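Local coordinates for beta sliding clamp (Bartonella birtlesii LL-WM9, PDB 6PTR), which probably forms a ring-shaped head-to-tail homodimer around DNA that tethers DNA polymerases and makes them processive, and here has the antibiotic griselimycin bound, at residues G135-L140 against C230-E235. Residues are numbered along the deposited sequence; the frame is centred on the assembly and turned at random.
Sequences GCRFFL and CIELSE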
loop_
_atom_site.group_PDB
_atom_site.type_symbol
_atom_site.label_atom_id
_atom_site.label_comp_id
_atom_site.label_asym_id
_atom_site.label_seq_id
_atom_site.Cartn_x
_atom_site.Cartn_y
_atom_site.Cartn_z
ATOM N N GLY C 135 13.662 33.577 -22.300
ATOM C CA GLY C 135 14.598 33.881 -23.361
ATOM C C GLY C 135 14.846 32.764 -24.343
ATOM O O GLY C 135 15.474 32.991 -25.379
ATOM N N CYS C 136 14.378 31.556 -24.033
ATOM C CA CYS C 136 14.627 30.372 -24.844
ATOM C C CYS C 136 13.317 29.619 -24.997
ATOM O O CYS C 136 12.592 29.438 -24.016
ATOM C CB CYS C 136 15.692 29.479 -24.194
ATOM S SG CYS C 136 16.050 27.926 -25.062
ATOM N N ARG C 137 13.018 29.182 -26.216
ATOM C CA ARG C 137 11.774 28.478 -26.503
ATOM C C ARG C 137 12.045 27.469 -27.607
ATOM O O ARG C 137 12.582 27.833 -28.656
ATOM C CB ARG C 137 10.681 29.465 -26.923
ATOM C CG ARG C 137 9.334 28.842 -27.347
ATOM C CD ARG C 137 8.285 29.934 -27.513
ATOM N NE ARG C 137 6.953 29.410 -27.801
ATOM C CZ ARG C 137 6.528 29.095 -29.020
ATOM N NH1 ARG C 137 7.337 29.243 -30.060
ATOM N NH2 ARG C 137 5.296 28.628 -29.197
ATOM N N PHE C 138 11.710 26.207 -27.365
ATOM C CA PHE C 138 11.935 25.161 -28.356
ATOM C C PHE C 138 10.942 24.037 -28.089
ATOM O O PHE C 138 10.168 24.084 -27.131
ATOM C CB PHE C 138 13.389 24.662 -28.331
ATOM C CG PHE C 138 13.821 24.054 -27.023
ATOM C CD1 PHE C 138 14.210 24.857 -25.960
ATOM C CD2 PHE C 138 13.888 22.681 -26.870
ATOM C CE1 PHE C 138 14.629 24.299 -24.763
ATOM C CE2 PHE C 138 14.308 22.119 -25.670
ATOM C CZ PHE C 138 14.683 22.926 -24.621
ATOM N N PHE C 139 10.949 23.035 -28.966
ATOM C CA PHE C 139 10.002 21.930 -28.876
ATOM C C PHE C 139 10.746 20.604 -28.865
ATOM O O PHE C 139 11.766 20.453 -29.542
ATOM C CB PHE C 139 9.021 21.939 -30.054
ATOM C CG PHE C 139 8.154 23.166 -30.120
ATOM C CD1 PHE C 139 8.629 24.342 -30.680
ATOM C CD2 PHE C 139 6.857 23.141 -29.620
ATOM C CE1 PHE C 139 7.828 25.477 -30.724
ATOM C CE2 PHE C 139 6.044 24.272 -29.687
ATOM C CZ PHE C 139 6.537 25.434 -30.225
ATOM N N LEU C 140 10.233 19.651 -28.087
ATOM C CA LEU C 140 10.639 18.248 -28.126
ATOM C C LEU C 140 9.380 17.404 -28.184
ATOM O O LEU C 140 8.356 17.789 -27.629
ATOM C CB LEU C 140 11.421 17.811 -26.885
ATOM C CG LEU C 140 12.836 18.265 -26.598
ATOM C CD1 LEU C 140 13.297 17.611 -25.285
ATOM C CD2 LEU C 140 13.720 17.847 -27.742
ATOM N N CYS C 230 6.223 22.127 -25.630
ATOM C CA CYS C 230 6.871 23.425 -25.775
ATOM C C CYS C 230 7.640 23.716 -24.489
ATOM O O CYS C 230 7.048 23.777 -23.402
ATOM C CB CYS C 230 5.849 24.527 -26.063
ATOM S SG CYS C 230 6.717 26.126 -26.318
ATOM N N ILE C 231 8.960 23.859 -24.596
ATOM C CA ILE C 231 9.796 24.118 -23.437
ATOM C C ILE C 231 10.286 25.556 -23.516
ATOM O O ILE C 231 10.847 25.975 -24.537
ATOM C CB ILE C 231 10.977 23.136 -23.357
ATOM C CG1 ILE C 231 10.449 21.700 -23.259
ATOM C CG2 ILE C 231 11.844 23.453 -22.138
ATOM C CD1 ILE C 231 11.546 20.661 -23.130
ATOM N N GLU C 232 10.054 26.314 -22.452
ATOM C CA GLU C 232 10.463 27.711 -22.393
ATOM C C GLU C 232 11.271 27.908 -21.126
ATOM O O GLU C 232 10.947 27.338 -20.080
ATOM C CB GLU C 232 9.245 28.655 -22.413
ATOM C CG GLU C 232 8.482 28.673 -23.728
ATOM C CD GLU C 232 7.173 29.404 -23.606
ATOM O OE1 GLU C 232 6.236 28.868 -22.974
ATOM O OE2 GLU C 232 7.083 30.530 -24.110
ATOM N N LEU C 233 12.343 28.689 -21.204
ATOM C CA LEU C 233 13.085 28.865 -19.971
ATOM C C LEU C 233 13.809 30.195 -19.953
ATOM O O LEU C 233 14.044 30.837 -20.986
ATOM C CB LEU C 233 14.086 27.717 -19.706
ATOM C CG LEU C 233 15.208 27.327 -20.668
ATOM C CD1 LEU C 233 16.315 26.549 -19.932
ATOM C CD2 LEU C 233 14.632 26.471 -21.778
ATOM N N SER C 234 14.107 30.605 -18.734
ATOM C CA SER C 234 15.030 31.673 -18.390
ATOM C C SER C 234 16.026 31.083 -17.405
ATOM O O SER C 234 16.072 29.866 -17.194
ATOM C CB SER C 234 14.282 32.860 -17.795
ATOM O OG SER C 234 13.746 32.502 -16.536
ATOM N N GLU C 235 16.819 31.943 -16.781
ATOM C CA GLU C 235 17.686 31.407 -15.744
ATOM C C GLU C 235 16.970 31.250 -14.406
ATOM O O GLU C 235 17.543 30.652 -13.487
ATOM C CB GLU C 235 18.942 32.273 -15.627
ATOM C CG GLU C 235 19.864 32.043 -16.819
ATOM C CD GLU C 235 20.896 33.121 -16.995
ATOM O OE1 GLU C 235 21.230 33.783 -15.994
ATOM O OE2 GLU C 235 21.367 33.308 -18.137
#
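The sulfur of Cys230 touches two side chains of the neighbouring strand, Arg137 and Phe139. Cys230 SG lies 3.6 Å from Arg137 NE and obliquely against the ring of Phe139, 4.3 Å from the ring centroid. The sulfur lies opposite its own backbone N, and from there it reaches both. The setting is an antiparallel beta ladder in the central domain of the sliding clamp, at the edge of a sheet that continues into the N-terminal domain. Strand 136-140 is an outermost strand of that sheet within the chain. Residues 230-233 separate it from strand 237-242. Four backbone hydrogen bonds join the pairs Cys136-Leu233 and Phe138-Ile231. The straightest runs from Ile231 N to Phe138 O at 2.8 Å, with 166° at the hydrogen. At the start of the ladder Gly135 and Cys136 both face Leu233, a classic beta bulge.

On the face with Cys230, Arg137 and Glu232 lie side by side and point the same way. The guanidinium and carboxylate planes are 80° apart, and OE2 of Glu232 meets the guanidinium at its edge. The salt bridge is long, 3.9 Å from Arg137 NE to Glu232 OE2. Closer packing comes from the aliphatic stems, with the two CG atoms in contact.

The other face is buried and apolar. Pro198 and Val201 pack on Phe138 there. With chi1 at 61°, Phe138 carries its ring toward the 230-233 strand. Ile231 CB stands over one face of the Phe138 ring in a CH-pi contact, 4.1 Å from the centroid. At the ring edge, Leu233 CD2 meets Phe138 CE1 at 3.7 Å.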